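Local atomic coordinates of DNA/pantothenate metabolism flavoprotein (Streptomyces sparsogenes DSM 40356, PDB entry 7CFU), a protein that probably catalyses the FMN-dependent oxidative decarboxylation of cysteine, most likely at the end of a precursor peptide in natural-product biosynthesis. Residues Asn110-Ala115 with Pro139-Ala144; Val103-Thr108 with Gly182-Phe187. One frame throughout, in Å; residues are numbered along the deposited sequence.

Contact 1: residues Asn110-Ala115 with Pro139-Ala144; sequences NFLAKA and PVMNAA. With FMN (flavin mononucleotide), chain Y.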
ATOM      1  N   ASN A 110      -7.786  -3.310 -31.911  1.00 28.43           N
ATOM      2  CA  ASN A 110      -6.560  -3.826 -31.307  1.00 23.61           C
ATOM      3  C   ASN A 110      -6.494  -5.344 -31.413  1.00 25.73           C
ATOM      4  O   ASN A 110      -5.462  -5.910 -31.798  1.00 25.24           O
ATOM      5  CB  ASN A 110      -6.498  -3.389 -29.841  1.00 30.03           C
ATOM      6  CG  ASN A 110      -5.178  -3.721 -29.179  1.00 30.70           C
ATOM      7  OD1 ASN A 110      -4.101  -3.412 -29.707  1.00 25.76           O
ATOM      8  ND2 ASN A 110      -5.253  -4.371 -28.014  1.00 26.87           N
ATOM      9  N   PHE A 111      -7.595  -6.022 -31.069  1.00 27.30           N
ATOM     10  CA  PHE A 111      -7.620  -7.478 -31.151  1.00 27.72           C
ATOM     11  C   PHE A 111      -7.356  -7.966 -32.572  1.00 28.69           C
ATOM     12  O   PHE A 111      -6.606  -8.933 -32.772  1.00 29.73           O
ATOM     13  CB  PHE A 111      -8.959  -8.032 -30.653  1.00 24.35           C
ATOM     14  CG  PHE A 111      -9.069  -9.511 -30.831  1.00 27.78           C
ATOM     15  CD1 PHE A 111      -9.666 -10.046 -31.967  1.00 25.77           C
ATOM     16  CD2 PHE A 111      -8.519 -10.379 -29.891  1.00 29.94           C
ATOM     17  CE1 PHE A 111      -9.733 -11.415 -32.151  1.00 29.30           C
ATOM     18  CE2 PHE A 111      -8.590 -11.747 -30.073  1.00 26.48           C
ATOM     19  CZ  PHE A 111      -9.196 -12.261 -31.203  1.00 30.55           C
ATOM     20  N   LEU A 112      -7.989  -7.337 -33.568  1.00 27.29           N
ATOM     21  CA  LEU A 112      -7.767  -7.737 -34.957  1.00 27.62           C
ATOM     22  C   LEU A 112      -6.292  -7.693 -35.306  1.00 23.27           C
ATOM     23  O   LEU A 112      -5.759  -8.623 -35.927  1.00 27.65           O
ATOM     24  CB  LEU A 112      -8.536  -6.825 -35.910  1.00 24.74           C
ATOM     25  CG  LEU A 112     -10.053  -6.784 -35.815  1.00 29.61           C
ATOM     26  CD1 LEU A 112     -10.599  -5.792 -36.830  1.00 25.99           C
ATOM     27  CD2 LEU A 112     -10.626  -8.173 -36.033  1.00 31.49           C
ATOM     28  N   ALA A 113      -5.609  -6.629 -34.889  1.00 24.13           N
ATOM     29  CA  ALA A 113      -4.185  -6.507 -35.172  1.00 24.49           C
ATOM     30  C   ALA A 113      -3.395  -7.626 -34.504  1.00 29.08           C
ATOM     31  O   ALA A 113      -2.543  -8.265 -35.132  1.00 31.00           O
ATOM     32  CB  ALA A 113      -3.691  -5.140 -34.713  1.00 22.46           C
ATOM     33  N   LYS A 114      -3.676  -7.896 -33.228  1.00 29.82           N
ATOM     34  CA  LYS A 114      -2.912  -8.924 -32.531  1.00 23.04           C
ATOM     35  C   LYS A 114      -3.182 -10.307 -33.119  1.00 31.67           C
ATOM     36  O   LYS A 114      -2.244 -11.080 -33.365  1.00 24.23           O
ATOM     37  CB  LYS A 114      -3.245  -8.890 -31.040  1.00 24.41           C
ATOM     38  CG  LYS A 114      -2.722  -7.659 -30.302  1.00 27.09           C
ATOM     39  CD  LYS A 114      -3.116  -7.699 -28.815  1.00 35.03           C
ATOM     40  CE  LYS A 114      -2.498  -6.530 -28.040  1.00 35.31           C
ATOM     41  NZ  LYS A 114      -2.907  -6.544 -26.611  1.00 35.44           N
ATOM     42  N   ALA A 115      -4.453 -10.630 -33.371  1.00 28.93           N
ATOM     43  CA  ALA A 115      -4.766 -11.941 -33.932  1.00 29.75           C
ATOM     44  C   ALA A 115      -4.196 -12.082 -35.338  1.00 29.07           C
ATOM     45  O   ALA A 115      -3.653 -13.137 -35.690  1.00 34.70           O
ATOM     46  CB  ALA A 115      -6.281 -12.163 -33.933  1.00 25.11           C
ATOM     47  N   PRO A 139     -15.867  -7.740 -34.709  1.00 29.99           N
ATOM     48  CA  PRO A 139     -15.251  -6.468 -34.313  1.00 36.34           C
ATOM     49  C   PRO A 139     -16.263  -5.335 -34.260  1.00 32.50           C
ATOM     50  O   PRO A 139     -17.263  -5.332 -34.981  1.00 32.56           O
ATOM     51  CB  PRO A 139     -14.213  -6.218 -35.413  1.00 32.51           C
ATOM     52  CG  PRO A 139     -14.736  -6.966 -36.599  1.00 35.95           C
ATOM     53  CD  PRO A 139     -15.424  -8.190 -36.038  1.00 35.87           C
ATOM     54  N   VAL A 140     -16.000  -4.373 -33.373  1.00 30.98           N
ATOM     55  CA  VAL A 140     -16.790  -3.148 -33.275  1.00 30.20           C
ATOM     56  C   VAL A 140     -15.847  -1.965 -33.118  1.00 36.87           C
ATOM     57  O   VAL A 140     -14.905  -2.013 -32.322  1.00 35.23           O
ATOM     58  CB  VAL A 140     -17.790  -3.193 -32.111  1.00 33.15           C
ATOM     59  CG1 VAL A 140     -18.611  -1.918 -32.090  1.00 39.10           C
ATOM     60  CG2 VAL A 140     -18.694  -4.411 -32.233  1.00 35.65           C
ATOM     61  N   MET A 141     -16.119  -0.897 -33.863  1.00 37.06           N
ATOM     62  CA  MET A 141     -15.344   0.340 -33.833  1.00 35.74           C
ATOM     63  C   MET A 141     -16.099   1.353 -34.680  1.00 34.94           C
ATOM     64  O   MET A 141     -17.011   0.994 -35.430  1.00 33.31           O
ATOM     65  CB  MET A 141     -13.925   0.139 -34.372  1.00 35.62           C
ATOM     66  CG  MET A 141     -13.864  -0.130 -35.881  1.00 32.94           C
ATOM     67  SD  MET A 141     -12.291  -0.845 -36.411  1.00 34.28           S
ATOM     68  CE  MET A 141     -12.545  -2.536 -35.896  1.00 31.25           C
ATOM     69  N   ASN A 142     -15.716   2.621 -34.563  1.00 31.54           N
ATOM     70  CA  ASN A 142     -16.426   3.625 -35.340  1.00 42.65           C
ATOM     71  C   ASN A 142     -15.922   3.607 -36.784  1.00 40.84           C
ATOM     72  O   ASN A 142     -14.981   2.890 -37.134  1.00 35.96           O
ATOM     73  CB  ASN A 142     -16.339   5.007 -34.678  1.00 30.67           C
ATOM     74  CG  ASN A 142     -14.973   5.673 -34.811  1.00 36.96           C
ATOM     75  OD1 ASN A 142     -14.106   5.257 -35.583  1.00 37.13           O
ATOM     76  ND2 ASN A 142     -14.784   6.740 -34.043  1.00 36.75           N
ATOM     77  N   ALA A 143     -16.547   4.438 -37.625  1.00 42.20           N
ATOM     78  CA  ALA A 143     -16.320   4.359 -39.066  1.00 38.51           C
ATOM     79  C   ALA A 143     -14.911   4.793 -39.443  1.00 35.58           C
ATOM     80  O   ALA A 143     -14.306   4.217 -40.355  1.00 41.85           O
ATOM     81  CB  ALA A 143     -17.353   5.214 -39.804  1.00 42.17           C
ATOM     82  N   ALA A 144     -14.369   5.804 -38.762  1.00 34.87           N
ATOM     83  CA  ALA A 144     -13.009   6.241 -39.069  1.00 36.95           C
ATOM     84  C   ALA A 144     -12.000   5.117 -38.844  1.00 43.38           C
ATOM     85  O   ALA A 144     -11.085   4.927 -39.654  1.00 38.03           O
ATOM     86  CB  ALA A 144     -12.651   7.471 -38.237  1.00 33.42           C
TER
HETATM   87  N1  FMN Y 301     -11.754   0.265 -29.440  1.00 30.00           N
HETATM   88  C2  FMN Y 301     -12.323  -0.359 -30.524  1.00 31.37           C
HETATM   89  O2  FMN Y 301     -11.595  -0.824 -31.388  1.00 34.66           O
HETATM   90  N3  FMN Y 301     -13.693  -0.479 -30.628  1.00 33.30           N
HETATM   91  C4  FMN Y 301     -14.504   0.051 -29.646  1.00 33.06           C
HETATM   92  O4  FMN Y 301     -15.726  -0.047 -29.746  1.00 33.04           O
HETATM   93  C4A FMN Y 301     -13.933   0.696 -28.556  1.00 26.83           C
HETATM   94  N5  FMN Y 301     -14.726   1.223 -27.561  1.00 31.54           N
HETATM   95  C5A FMN Y 301     -14.151   1.841 -26.470  1.00 29.98           C
HETATM   96  C6  FMN Y 301     -14.966   2.367 -25.481  1.00 25.97           C
HETATM   97  C7  FMN Y 301     -14.396   2.992 -24.382  1.00 29.17           C
HETATM   98  C7M FMN Y 301     -15.283   3.560 -23.303  1.00 27.47           C
HETATM   99  C8  FMN Y 301     -13.014   3.103 -24.278  1.00 28.45           C
HETATM  100  C8M FMN Y 301     -12.417   3.797 -23.077  1.00 26.27           C
HETATM  101  C9  FMN Y 301     -12.193   2.579 -25.275  1.00 26.09           C
HETATM  102  C9A FMN Y 301     -12.766   1.949 -26.374  1.00 30.81           C
HETATM  103  N10 FMN Y 301     -11.973   1.427 -27.385  1.00 32.67           N
HETATM  104  C10 FMN Y 301     -12.553   0.793 -28.458  1.00 27.14           C
HETATM  105  C1' FMN Y 301     -10.484   1.513 -27.309  1.00 29.26           C
HETATM  106  C2' FMN Y 301      -9.961   0.199 -26.754  1.00 28.75           C
HETATM  107  O2' FMN Y 301     -10.544  -0.060 -25.485  1.00 31.42           O
HETATM  108  C3' FMN Y 301      -8.434   0.245 -26.709  1.00 32.78           C
HETATM  109  O3' FMN Y 301      -7.927   0.208 -28.027  1.00 30.70           O
HETATM  110  C4' FMN Y 301      -7.826  -0.876 -25.850  1.00 30.90           C
HETATM  111  O4' FMN Y 301      -6.416  -0.741 -25.826  1.00 32.92           O
HETATM  112  C5' FMN Y 301      -8.192  -2.247 -26.389  1.00 31.85           C
HETATM  113  O5' FMN Y 301      -7.806  -3.232 -25.449  1.00 30.18           O
HETATM  114  P   FMN Y 301      -8.099  -4.786 -25.718  1.00 28.94           P
HETATM  115  O1P FMN Y 301      -6.972  -5.600 -25.130  1.00 28.58           O
HETATM  116  O2P FMN Y 301      -9.437  -5.092 -25.138  1.00 27.65           O
HETATM  117  O3P FMN Y 301      -8.144  -5.101 -27.201  1.00 30.84           O
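The ring of Pro139 is met from helix 109-117 at one corner, its CB, where Leu112 CD1 lies at 3.9 Å with CD2 slightly farther off, the two side chains meeting at about a right angle. The flat groups belong to the cofactor site: at the pyrimidine end of the flavin, N3 donates to Val140 O at 2.6 Å (162°), and the carboxamide of Asn110 gives ND2 to the phosphate oxygen O3P at 3.1 Å (169°). Because Asn110 OD1 accepts from Ala120 N of the second subunit, both ends of this amide are engaged and its rotation is fixed. Residues 139-146 read PVMNAAMW, matching the PXMNXXMW motif of the homo-oligomeric flavin-containing cysteine decarboxylases, a family with a three-layer alpha/beta fold. Within it Met141 bridges two surroundings. Its CB packs 3.8 Å from flavin N3, while the chain, bent by its torsion about CG-SD (chi3 78°), brings the CE methyl within 3.9 Å of Leu112 CD1. Trp146 packs on Pro139 and Met141, and Val155 and Leu158 of helix 149-160 on Leu112.

Contact 2: residues Val103-Thr108 with Gly182-Phe187; sequences VILPAT and GSLGDF. With FMN (flavin mononucleotide), chain Y.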
ATOM      1  N   VAL A 103     -15.576 -17.600 -29.826  1.00 38.05           N
ATOM      2  CA  VAL A 103     -16.237 -16.378 -30.264  1.00 35.68           C
ATOM      3  C   VAL A 103     -15.565 -15.196 -29.580  1.00 37.06           C
ATOM      4  O   VAL A 103     -15.470 -15.157 -28.347  1.00 36.62           O
ATOM      5  CB  VAL A 103     -17.742 -16.400 -29.943  1.00 42.82           C
ATOM      6  CG1 VAL A 103     -18.354 -15.028 -30.201  1.00 41.67           C
ATOM      7  CG2 VAL A 103     -18.449 -17.482 -30.756  1.00 45.37           C
ATOM      8  N   ILE A 104     -15.126 -14.228 -30.375  1.00 33.74           N
ATOM      9  CA  ILE A 104     -14.594 -12.970 -29.877  1.00 30.33           C
ATOM     10  C   ILE A 104     -15.657 -11.910 -30.135  1.00 37.00           C
ATOM     11  O   ILE A 104     -15.878 -11.506 -31.285  1.00 30.08           O
ATOM     12  CB  ILE A 104     -13.267 -12.611 -30.555  1.00 29.89           C
ATOM     13  CG1 ILE A 104     -12.358 -13.835 -30.637  1.00 33.63           C
ATOM     14  CG2 ILE A 104     -12.574 -11.483 -29.811  1.00 29.00           C
ATOM     15  CD1 ILE A 104     -11.943 -14.362 -29.294  1.00 36.77           C
ATOM     16  N   LEU A 105     -16.325 -11.461 -29.071  1.00 31.66           N
ATOM     17  CA  LEU A 105     -17.466 -10.568 -29.236  1.00 35.19           C
ATOM     18  C   LEU A 105     -17.673  -9.746 -27.971  1.00 31.11           C
ATOM     19  O   LEU A 105     -18.018 -10.304 -26.923  1.00 33.38           O
ATOM     20  CB  LEU A 105     -18.731 -11.382 -29.556  1.00 34.89           C
ATOM     21  CG  LEU A 105     -20.042 -10.678 -29.936  1.00 33.85           C
ATOM     22  CD1 LEU A 105     -20.943 -11.660 -30.679  1.00 38.27           C
ATOM     23  CD2 LEU A 105     -20.787 -10.072 -28.738  1.00 30.39           C
ATOM     24  N   PRO A 106     -17.508  -8.421 -28.022  1.00 30.38           N
ATOM     25  CA  PRO A 106     -17.001  -7.678 -29.175  1.00 30.09           C
ATOM     26  C   PRO A 106     -15.489  -7.783 -29.273  1.00 32.38           C
ATOM     27  O   PRO A 106     -14.812  -7.962 -28.260  1.00 29.68           O
ATOM     28  CB  PRO A 106     -17.406  -6.240 -28.868  1.00 32.13           C
ATOM     29  CG  PRO A 106     -17.335  -6.180 -27.360  1.00 31.14           C
ATOM     30  CD  PRO A 106     -17.835  -7.532 -26.891  1.00 23.94           C
ATOM     31  N   ALA A 107     -14.966  -7.686 -30.482  1.00 26.78           N
ATOM     32  CA  ALA A 107     -13.533  -7.584 -30.691  1.00 29.49           C
ATOM     33  C   ALA A 107     -13.180  -6.127 -30.944  1.00 30.41           C
ATOM     34  O   ALA A 107     -13.951  -5.393 -31.565  1.00 32.15           O
ATOM     35  CB  ALA A 107     -13.079  -8.454 -31.863  1.00 24.58           C
ATOM     36  N   THR A 108     -12.031  -5.706 -30.439  1.00 30.43           N
ATOM     37  CA  THR A 108     -11.533  -4.374 -30.738  1.00 28.82           C
ATOM     38  C   THR A 108     -10.708  -4.409 -32.015  1.00 27.98           C
ATOM     39  O   THR A 108     -10.282  -5.472 -32.473  1.00 28.70           O
ATOM     40  CB  THR A 108     -10.664  -3.862 -29.600  1.00 26.05           C
ATOM     41  OG1 THR A 108      -9.727  -4.891 -29.266  1.00 25.14           O
ATOM     42  CG2 THR A 108     -11.527  -3.507 -28.380  1.00 25.47           C
ATOM     43  N   GLY A 182     -19.689   2.574 -33.663  1.00 55.38           N
ATOM     44  CA  GLY A 182     -20.128   1.353 -34.309  1.00 43.15           C
ATOM     45  C   GLY A 182     -21.021   0.495 -33.433  1.00 52.46           C
ATOM     46  O   GLY A 182     -21.226   0.745 -32.244  1.00 55.39           O
ATOM     47  N   SER A 183     -21.573  -0.547 -34.050  1.00 44.78           N
ATOM     48  CA  SER A 183     -22.360  -1.532 -33.325  1.00 52.92           C
ATOM     49  C   SER A 183     -22.112  -2.901 -33.936  1.00 47.62           C
ATOM     50  O   SER A 183     -21.601  -3.023 -35.053  1.00 44.03           O
ATOM     51  CB  SER A 183     -23.862  -1.215 -33.353  1.00 50.42           C
ATOM     52  OG  SER A 183     -24.329  -1.159 -34.685  1.00 58.03           O
ATOM     53  N   LEU A 184     -22.484  -3.928 -33.177  1.00 42.32           N
ATOM     54  CA  LEU A 184     -22.252  -5.305 -33.583  1.00 41.96           C
ATOM     55  C   LEU A 184     -22.994  -5.634 -34.871  1.00 49.50           C
ATOM     56  O   LEU A 184     -24.142  -5.226 -35.070  1.00 45.77           O
ATOM     57  CB  LEU A 184     -22.690  -6.250 -32.466  1.00 40.43           C
ATOM     58  CG  LEU A 184     -21.738  -6.353 -31.276  1.00 38.95           C
ATOM     59  CD1 LEU A 184     -22.498  -6.816 -30.041  1.00 40.33           C
ATOM     60  CD2 LEU A 184     -20.646  -7.345 -31.610  1.00 31.44           C
ATOM     61  N   GLY A 185     -22.335  -6.391 -35.742  1.00 48.24           N
ATOM     62  CA  GLY A 185     -22.960  -6.878 -36.954  1.00 51.65           C
ATOM     63  C   GLY A 185     -23.919  -8.014 -36.670  1.00 50.11           C
ATOM     64  O   GLY A 185     -24.320  -8.258 -35.530  1.00 53.61           O
ATOM     65  N   ASP A 186     -24.270  -8.739 -37.733  1.00 52.26           N
ATOM     66  CA  ASP A 186     -25.224  -9.843 -37.635  1.00 53.79           C
ATOM     67  C   ASP A 186     -24.459 -11.115 -37.296  1.00 47.16           C
ATOM     68  O   ASP A 186     -24.141 -11.943 -38.149  1.00 55.40           O
ATOM     69  CB  ASP A 186     -26.031  -9.988 -38.920  1.00 66.75           C
ATOM     70  CG  ASP A 186     -26.980  -8.822 -39.145  1.00 82.45           C
ATOM     71  OD1 ASP A 186     -27.631  -8.396 -38.164  1.00 77.38           O
ATOM     72  OD2 ASP A 186     -27.082  -8.345 -40.298  1.00 83.34           O
ATOM     73  N   PHE A 187     -24.203 -11.281 -35.999  1.00 47.64           N
ATOM     74  CA  PHE A 187     -23.386 -12.383 -35.524  1.00 48.52           C
ATOM     75  C   PHE A 187     -24.179 -13.663 -35.326  1.00 52.84           C
ATOM     76  O   PHE A 187     -23.576 -14.744 -35.304  1.00 54.75           O
ATOM     77  CB  PHE A 187     -22.714 -12.006 -34.197  1.00 41.95           C
ATOM     78  CG  PHE A 187     -23.687 -11.614 -33.114  1.00 48.34           C
ATOM     79  CD1 PHE A 187     -24.310 -12.579 -32.332  1.00 46.62           C
ATOM     80  CD2 PHE A 187     -23.975 -10.280 -32.873  1.00 41.66           C
ATOM     81  CE1 PHE A 187     -25.208 -12.219 -31.341  1.00 48.96           C
ATOM     82  CE2 PHE A 187     -24.869  -9.917 -31.878  1.00 39.75           C
ATOM     83  CZ  PHE A 187     -25.487 -10.885 -31.114  1.00 48.24           C
TER
HETATM   84  N1  FMN Y 301     -11.754   0.265 -29.440  1.00 30.00           N
HETATM   85  C2  FMN Y 301     -12.323  -0.359 -30.524  1.00 31.37           C
HETATM   86  O2  FMN Y 301     -11.595  -0.824 -31.388  1.00 34.66           O
HETATM   87  N3  FMN Y 301     -13.693  -0.479 -30.628  1.00 33.30           N
HETATM   88  C4  FMN Y 301     -14.504   0.051 -29.646  1.00 33.06           C
HETATM   89  O4  FMN Y 301     -15.726  -0.047 -29.746  1.00 33.04           O
HETATM   90  C4A FMN Y 301     -13.933   0.696 -28.556  1.00 26.83           C
HETATM   91  N5  FMN Y 301     -14.726   1.223 -27.561  1.00 31.54           N
HETATM   92  C5A FMN Y 301     -14.151   1.841 -26.470  1.00 29.98           C
HETATM   93  C6  FMN Y 301     -14.966   2.367 -25.481  1.00 25.97           C
HETATM   94  C7  FMN Y 301     -14.396   2.992 -24.382  1.00 29.17           C
HETATM   95  C7M FMN Y 301     -15.283   3.560 -23.303  1.00 27.47           C
HETATM   96  C8  FMN Y 301     -13.014   3.103 -24.278  1.00 28.45           C
HETATM   97  C8M FMN Y 301     -12.417   3.797 -23.077  1.00 26.27           C
HETATM   98  C9  FMN Y 301     -12.193   2.579 -25.275  1.00 26.09           C
HETATM   99  C9A FMN Y 301     -12.766   1.949 -26.374  1.00 30.81           C
HETATM  100  N10 FMN Y 301     -11.973   1.427 -27.385  1.00 32.67           N
HETATM  101  C10 FMN Y 301     -12.553   0.793 -28.458  1.00 27.14           C
HETATM  102  C1' FMN Y 301     -10.484   1.513 -27.309  1.00 29.26           C
HETATM  103  C2' FMN Y 301      -9.961   0.199 -26.754  1.00 28.75           C
HETATM  104  O2' FMN Y 301     -10.544  -0.060 -25.485  1.00 31.42           O
HETATM  105  C3' FMN Y 301      -8.434   0.245 -26.709  1.00 32.78           C
HETATM  106  O3' FMN Y 301      -7.927   0.208 -28.027  1.00 30.70           O
HETATM  107  C4' FMN Y 301      -7.826  -0.876 -25.850  1.00 30.90           C
HETATM  108  O4' FMN Y 301      -6.416  -0.741 -25.826  1.00 32.92           O
HETATM  109  C5' FMN Y 301      -8.192  -2.247 -26.389  1.00 31.85           C
HETATM  110  O5' FMN Y 301      -7.806  -3.232 -25.449  1.00 30.18           O
HETATM  111  P   FMN Y 301      -8.099  -4.786 -25.718  1.00 28.94           P
HETATM  112  O1P FMN Y 301      -6.972  -5.600 -25.130  1.00 28.58           O
HETATM  113  O2P FMN Y 301      -9.437  -5.092 -25.138  1.00 27.65           O
HETATM  114  O3P FMN Y 301      -8.144  -5.101 -27.201  1.00 30.84           O
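Strand 101-107 turns a corner at Pro106, where the peptide bond from Leu105 is cis, and there it passes the irregular chain 182-187, Pro106 CA and Leu184 CA being 7.3 Å apart. This is the middle strand of a five-stranded parallel sheet of order 2-1-3-4-5, the order of a flavodoxin-like alpha/beta fold, and residues 106-111, PATANF, correspond to the PASANT motif of the cysteine decarboxylase family. No hydrogen bond crosses between the segments; the joint is made by side chains, with Leu105 at its centre. With CG anti to the backbone N (chi1 -173°), Leu105 reaches out from the strand and divides its methyls between two partners. CD1 lies over one face of the Phe187 ring, 3.9 Å from the centroid and 22° from the normal, a CH-pi contact displaced toward CG. CD2 and the branch point serve Leu184 instead: Leu105 CG is 3.8 Å from Leu184 CD2, and Leu105 CD2 is 3.9 Å from Leu184 CD1. Pro106 adds a looser touch through CB. An inverse gamma turn centred on Asp186 separates the two hydrophobic residues of the loop, just ahead of helix 187-199. Val40 of helix 37-48 packs on both Leu105 and Phe187, while Ala138 of the adjoining strand touches Leu105 and Leu184, so the loop lies against a face of the sheet. Beyond the corner the segment enters the cofactor site: Thr108 caps helix 109-117 by accepting from Phe111 N, and the same OG1 donates to the FMN phosphate oxygen O3P at 2.6 Å.

How the contacts relate
Two contacts whose centres lie 10 Å apart show how a parallel alpha/beta sheet delivers residues to a flavin from the ends of neighbouring strands. Contact 1 is nested along the chain inside the loop that contact 2 closes: strand 101-107 runs straight into helix 109-117, strand 135-139 ends in residues 139-144, and the chain returns at 182-187. The segments also touch directly. Val140 N probably hydrogen-bonds to Ala107 O at 2.9 Å, continuing the pairing of the two strands, and Val140 CG2 packs 3.6 Å from Leu184 CD2. Both contacts reach the same FMN, its phosphate met just after strand 101-107 and its pyrimidine end just after strand 135-139, among other binding groups.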